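Long-range contacts in KLLA0E08119p (Kluyveromyces lactis, PDB 3VA7), which is the urea carboxylase part of a larger bifunctional enzyme and probably carboxylates urea using biotin and ATP, the first step of urea breakdown by the allophanate route: residues E1168-E1173 / G1208-G1213; K1180-V1185 / V1195-A1200. All coordinates share one frame; numbering follows the deposited sequence.

In the fold
Both interactions lie in the biotin carrier domain at the C-terminal end of the chain, built from two four-stranded antiparallel sheets, and their centres are about 12 Å apart. The order along the chain is 1168-1173, 1180-1185, 1195-1200, 1208-1213, which puts interaction 2 between the two halves of interaction 1. Interaction 2 pairs neighbouring strands 1176-1181 and 1194-1200 within one sheet; interaction 1 sets strand 1168-1171 of the other sheet against the loop that follows strand 1203-1208. Val1195 joins them, its CG2 packing on Leu1170 and Ala1209. Strands 1194-1200 and 1203-1208 form the hairpin that presents Lys1202, the lysine of the biotin-attachment motif, which is in contact with the biotinyl group in this structure.

Interaction 1 of 2, residues E1168-E1173 / G1208-G1213; sequences ELLYSE and GATKSG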
loop_
_atom_site.group_PDB
_atom_site.type_symbol
_atom_site.label_atom_id
_atom_site.label_comp_id
_atom_site.label_asym_id
_atom_site.label_seq_id
_atom_site.Cartn_x
_atom_site.Cartn_y
_atom_site.Cartn_z
ATOM N N GLU A 1168 -34.467 17.922 -6.194
ATOM C CA GLU A 1168 -33.096 17.963 -5.695
ATOM C C GLU A 1168 -32.317 18.624 -6.809
ATOM O O GLU A 1168 -32.332 18.166 -7.954
ATOM C CB GLU A 1168 -32.503 16.585 -5.385
ATOM C CG GLU A 1168 -33.281 15.728 -4.373
ATOM C CD GLU A 1168 -33.047 16.090 -2.895
ATOM O OE1 GLU A 1168 -32.678 17.251 -2.588
ATOM O OE2 GLU A 1168 -33.263 15.196 -2.034
ATOM N N LEU A 1169 -31.694 19.751 -6.489
ATOM C CA LEU A 1169 -30.745 20.336 -7.414
ATOM C C LEU A 1169 -29.399 19.689 -7.116
ATOM O O LEU A 1169 -29.052 19.485 -5.935
ATOM C CB LEU A 1169 -30.726 21.855 -7.299
ATOM C CG LEU A 1169 -31.912 22.605 -7.944
ATOM C CD1 LEU A 1169 -31.571 24.079 -8.170
ATOM C CD2 LEU A 1169 -32.370 21.987 -9.262
ATOM N N LEU A 1170 -28.688 19.276 -8.173
ATOM C CA LEU A 1170 -27.377 18.613 -7.980
ATOM C C LEU A 1170 -26.199 19.419 -8.524
ATOM O O LEU A 1170 -26.168 19.872 -9.676
ATOM C CB LEU A 1170 -27.375 17.168 -8.477
ATOM C CG LEU A 1170 -28.293 16.135 -7.804
ATOM C CD1 LEU A 1170 -27.828 14.731 -8.169
ATOM C CD2 LEU A 1170 -28.380 16.275 -6.278
ATOM N N TYR A 1171 -25.237 19.616 -7.644
ATOM C CA TYR A 1171 -24.114 20.516 -7.895
ATOM C C TYR A 1171 -22.827 19.709 -7.780
ATOM O O TYR A 1171 -22.748 18.806 -6.915
ATOM C CB TYR A 1171 -24.107 21.630 -6.834
ATOM C CG TYR A 1171 -25.332 22.543 -6.815
ATOM C CD1 TYR A 1171 -25.455 23.584 -7.750
ATOM C CD2 TYR A 1171 -26.363 22.377 -5.855
ATOM C CE1 TYR A 1171 -26.569 24.436 -7.757
ATOM C CE2 TYR A 1171 -27.491 23.248 -5.842
ATOM C CZ TYR A 1171 -27.577 24.268 -6.808
ATOM O OH TYR A 1171 -28.654 25.132 -6.869
ATOM N N SER A 1172 -21.825 20.000 -8.630
ATOM C CA SER A 1172 -20.501 19.361 -8.426
ATOM C C SER A 1172 -19.657 20.087 -7.390
ATOM O O SER A 1172 -19.542 21.310 -7.407
ATOM C CB SER A 1172 -19.700 19.076 -9.724
ATOM O OG SER A 1172 -19.399 20.232 -10.458
ATOM N N GLU A 1173 -19.073 19.323 -6.476
ATOM C CA GLU A 1173 -18.163 19.891 -5.530
ATOM C C GLU A 1173 -16.927 20.517 -6.152
ATOM O O GLU A 1173 -16.397 21.491 -5.602
ATOM C CB GLU A 1173 -17.739 18.845 -4.531
ATOM C CG GLU A 1173 -17.339 19.481 -3.194
ATOM C CD GLU A 1173 -17.600 18.547 -2.022
ATOM O OE1 GLU A 1173 -17.173 17.366 -2.115
ATOM O OE2 GLU A 1173 -18.230 18.982 -1.023
ATOM N N GLY A 1208 -23.419 12.285 -7.410
ATOM C CA GLY A 1208 -24.559 11.414 -7.214
ATOM C C GLY A 1208 -25.791 11.997 -6.533
ATOM O O GLY A 1208 -25.732 12.995 -5.831
ATOM N N ALA A 1209 -26.911 11.317 -6.749
ATOM C CA ALA A 1209 -28.183 11.625 -6.139
ATOM C C ALA A 1209 -28.166 11.607 -4.602
ATOM O O ALA A 1209 -27.753 10.590 -3.966
ATOM C CB ALA A 1209 -29.228 10.653 -6.661
ATOM N N THR A 1210 -28.655 12.732 -4.040
ATOM C CA THR A 1210 -28.845 12.946 -2.580
ATOM C C THR A 1210 -29.916 12.038 -2.024
ATOM O O THR A 1210 -29.623 11.190 -1.164
ATOM C CB THR A 1210 -29.265 14.381 -2.270
ATOM O OG1 THR A 1210 -28.240 15.284 -2.711
ATOM C CG2 THR A 1210 -29.561 14.574 -0.737
ATOM N N LYS A 1211 -31.149 12.240 -2.514
ATOM C CA LYS A 1211 -32.301 11.359 -2.218
ATOM C C LYS A 1211 -32.854 10.729 -3.507
ATOM O O LYS A 1211 -32.628 11.270 -4.604
ATOM C CB LYS A 1211 -33.414 12.120 -1.464
ATOM C CG LYS A 1211 -34.401 11.216 -0.659
ATOM C CD LYS A 1211 -35.769 11.020 -1.376
ATOM C CE LYS A 1211 -36.666 10.035 -0.626
ATOM N NZ LYS A 1211 -36.893 10.469 0.792
ATOM N N SER A 1212 -33.561 9.599 -3.359
ATOM C CA SER A 1212 -34.244 8.881 -4.468
ATOM C C SER A 1212 -35.218 9.737 -5.316
ATOM O O SER A 1212 -35.667 10.775 -4.851
ATOM C CB SER A 1212 -34.894 7.567 -3.967
ATOM O OG SER A 1212 -35.659 7.742 -2.781
ATOM N N GLY A 1213 -35.518 9.303 -6.548
ATOM C CA GLY A 1213 -36.278 10.109 -7.539
ATOM C C GLY A 1213 -36.028 9.733 -9.003
ATOM O O GLY A 1213 -35.445 8.694 -9.282
#
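Leu1170 reaches from strand 1168-1171 onto the loop 1208-1213 and touches it with both methyl groups. Its CB points toward the loop, and CG stands anti to the carbonyl carbon (chi1 -63°), which carries the branched end across to the loop. There the branches part. CD1 meets the backbone at the start of the loop, 3.6 Å from Gly1208 O and 3.7 Å from Ala1209 CA. CD2 takes the next residue, lying 3.7 Å from Thr1210 OG1 and 4.2 Å from Thr1210 N. One leucine thus spans three consecutive loop residues through van der Waals contacts. The arrangement belongs to the flattened two-sheet fold of biotin carrier domains: strand 1168-1171 is an edge strand that pairs through its backbone with the C-terminal strand 1231-1235, while the loop leads from strand 1203-1208 of one sheet to strand 1213-1218 of the other. Leu1170 and Ala1209 are buried on this seam, and both lean on Val1195 of strand 1194-1200. Toward the surface the contact passes to Glu1168, whose chain bends at chi2 (-80°) and brings the carboxylate over Thr1210 and Lys1211. The Glu1168 and Thr1210 side chains cross at about a right angle, with OE2 4.0 Å from Thr1210 CG2. OE2 also faces the root of the lysine side chain at Lys1211 CB, not its charge: the Lys1211 chain leads away, and its NZ stays 6.6 Å from Glu1168 OE2, so any attraction between the two is probably only long-range.

Interaction 2 of 2, residues K1180-V1185 / V1195-A1200; sequences KPVAAV and VIIIEA
Residues 1180-1183 run antiparallel to 1195-1197, their end-to-end directions 166° apart, with Lys1180 and Ile1197 as a hydrogen-bonded pair and Pro1181 and Ile1196 as a non-hydrogen-bonded one. These strands lie side by side in the sheet of the biotin carrier domain that holds the Lys1202 hairpin. On its other edge strand 1194-1200 carries a classic beta bulge, where Val1195 and Ile1196 both face Val1207. Between the paired backbones, Ile1197 N donates to Lys1180 O (2.9 Å) nearly along the C=O axis, whereas the return bond from Lys1180 N to Ile1197 O is weak at 3.4 Å. Ile1197 is the hub of the side-chain contact. Its CG1 lies anti to the carbonyl carbon (chi1 -62°), placing CG1 3.6 Å from Val1182 CG2 where the two side chains cross at about a right angle. CD1 goes on to touch the same valine methyl and, at 4.0 Å, Lys1180 CE, the lysine chain running alongside in the same direction. Beyond CE, Lys1180 NZ makes a long, weak ion pair with Glu948. With an alanine in place of Ile1197 everything beyond CB is gone, CG1 and CD1 included, and Val1182 CG2 and the Lys1180 chain would probably be left without their common apolar support. Further along strand 1194-1200, Glu1199 holds Arg945 by a salt bridge and hydrogen-bonds Thr1018 and Asn696, tying the carrier domain to the carboxyltransferase part of the chain. The regular ladder stops at Pro1181, but the next two nitrogens stay bonded to the strand: Val1195 O accepts from Val1182 N at 2.8 Å and from Ala1183 N at 3.2 Å, both donors on the same face of the carbonyl plane, the valine nitrogen 46° out of it.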
loop_
_atom_site.group_PDB
_atom_site.type_symbol
_atom_site.label_atom_id
_atom_site.label_comp_id
_atom_site.label_asym_id
_atom_site.label_seq_id
_atom_site.Cartn_x
_atom_site.Cartn_y
_atom_site.Cartn_z
ATOM N N LYS A 1180 -18.862 11.928 -18.918
ATOM C CA LYS A 1180 -19.960 11.108 -19.442
ATOM C C LYS A 1180 -21.088 10.984 -18.387
ATOM O O LYS A 1180 -20.819 11.100 -17.163
ATOM C CB LYS A 1180 -19.455 9.710 -19.859
ATOM C CG LYS A 1180 -18.976 8.853 -18.688
ATOM C CD LYS A 1180 -18.620 7.463 -19.101
ATOM C CE LYS A 1180 -17.556 6.921 -18.180
ATOM N NZ LYS A 1180 -16.905 5.795 -18.837
ATOM N N PRO A 1181 -22.340 10.755 -18.829
ATOM C CA PRO A 1181 -23.376 10.616 -17.794
ATOM C C PRO A 1181 -23.438 9.189 -17.270
ATOM O O PRO A 1181 -22.983 8.292 -17.943
ATOM C CB PRO A 1181 -24.660 10.971 -18.544
ATOM C CG PRO A 1181 -24.400 10.569 -19.978
ATOM C CD PRO A 1181 -22.904 10.669 -20.196
ATOM N N VAL A 1182 -23.965 8.984 -16.073
ATOM C CA VAL A 1182 -24.229 7.629 -15.586
ATOM C C VAL A 1182 -25.673 7.185 -15.901
ATOM O O VAL A 1182 -25.896 6.149 -16.555
ATOM C CB VAL A 1182 -23.980 7.510 -14.057
ATOM C CG1 VAL A 1182 -24.422 6.080 -13.508
ATOM C CG2 VAL A 1182 -22.520 7.837 -13.744
ATOM N N ALA A 1183 -26.638 7.973 -15.436
ATOM C CA ALA A 1183 -28.032 7.667 -15.630
ATOM C C ALA A 1183 -28.587 8.387 -16.860
ATOM O O ALA A 1183 -28.002 9.387 -17.341
ATOM C CB ALA A 1183 -28.773 8.044 -14.424
ATOM N N ALA A 1184 -29.702 7.871 -17.394
ATOM C CA ALA A 1184 -30.397 8.544 -18.522
ATOM C C ALA A 1184 -31.526 9.423 -17.980
ATOM O O ALA A 1184 -32.041 9.152 -16.886
ATOM C CB ALA A 1184 -30.924 7.509 -19.523
ATOM N N VAL A 1185 -31.921 10.479 -18.686
ATOM C CA VAL A 1185 -33.076 11.252 -18.161
ATOM C C VAL A 1185 -34.309 10.336 -18.034
ATOM O O VAL A 1185 -34.584 9.486 -18.909
ATOM C CB VAL A 1185 -33.359 12.672 -18.869
ATOM C CG1 VAL A 1185 -32.183 13.125 -19.704
ATOM C CG2 VAL A 1185 -34.690 12.722 -19.670
ATOM N N VAL A 1195 -25.087 9.851 -10.965
ATOM C CA VAL A 1195 -25.866 10.511 -12.031
ATOM C C VAL A 1195 -25.007 10.948 -13.181
ATOM O O VAL A 1195 -25.324 10.630 -14.330
ATOM C CB VAL A 1195 -26.595 11.771 -11.563
ATOM C CG1 VAL A 1195 -27.503 12.320 -12.713
ATOM C CG2 VAL A 1195 -27.377 11.511 -10.256
ATOM N N ILE A 1196 -23.951 11.718 -12.869
ATOM C CA ILE A 1196 -22.932 12.073 -13.858
ATOM C C ILE A 1196 -21.464 11.917 -13.394
ATOM O O ILE A 1196 -21.171 11.843 -12.201
ATOM C CB ILE A 1196 -23.151 13.476 -14.447
ATOM C CG1 ILE A 1196 -22.626 14.543 -13.483
ATOM C CG2 ILE A 1196 -24.598 13.696 -14.819
ATOM C CD1 ILE A 1196 -21.767 15.568 -14.155
ATOM N N ILE A 1197 -20.548 11.847 -14.363
ATOM C CA ILE A 1197 -19.127 11.736 -14.081
ATOM C C ILE A 1197 -18.304 12.916 -14.646
ATOM O O ILE A 1197 -18.450 13.340 -15.801
ATOM C CB ILE A 1197 -18.571 10.399 -14.577
ATOM C CG1 ILE A 1197 -19.238 9.200 -13.877
ATOM C CG2 ILE A 1197 -17.120 10.293 -14.309
ATOM C CD1 ILE A 1197 -18.873 7.849 -14.571
ATOM N N ILE A 1198 -17.407 13.416 -13.810
ATOM C CA ILE A 1198 -16.539 14.556 -14.133
ATOM C C ILE A 1198 -15.150 13.982 -14.082
ATOM O O ILE A 1198 -14.913 12.980 -13.398
ATOM C CB ILE A 1198 -16.859 15.687 -13.024
ATOM C CG1 ILE A 1198 -18.112 16.473 -13.424
ATOM C CG2 ILE A 1198 -15.723 16.611 -12.582
ATOM C CD1 ILE A 1198 -18.206 16.718 -14.908
ATOM N N GLU A 1199 -14.214 14.538 -14.821
ATOM C CA GLU A 1199 -12.817 14.361 -14.356
ATOM C C GLU A 1199 -12.404 15.611 -13.617
ATOM O O GLU A 1199 -12.397 16.703 -14.200
ATOM C CB GLU A 1199 -11.797 14.033 -15.470
ATOM C CG GLU A 1199 -10.399 13.669 -14.902
ATOM C CD GLU A 1199 -9.352 13.411 -15.971
ATOM O OE1 GLU A 1199 -9.344 14.097 -17.028
ATOM O OE2 GLU A 1199 -8.503 12.522 -15.747
ATOM N N ALA A 1200 -12.081 15.441 -12.344
ATOM C CA ALA A 1200 -11.526 16.508 -11.512
ATOM C C ALA A 1200 -10.252 15.999 -10.847
ATOM O O ALA A 1200 -10.258 14.923 -10.217
ATOM C CB ALA A 1200 -12.499 16.899 -10.465
#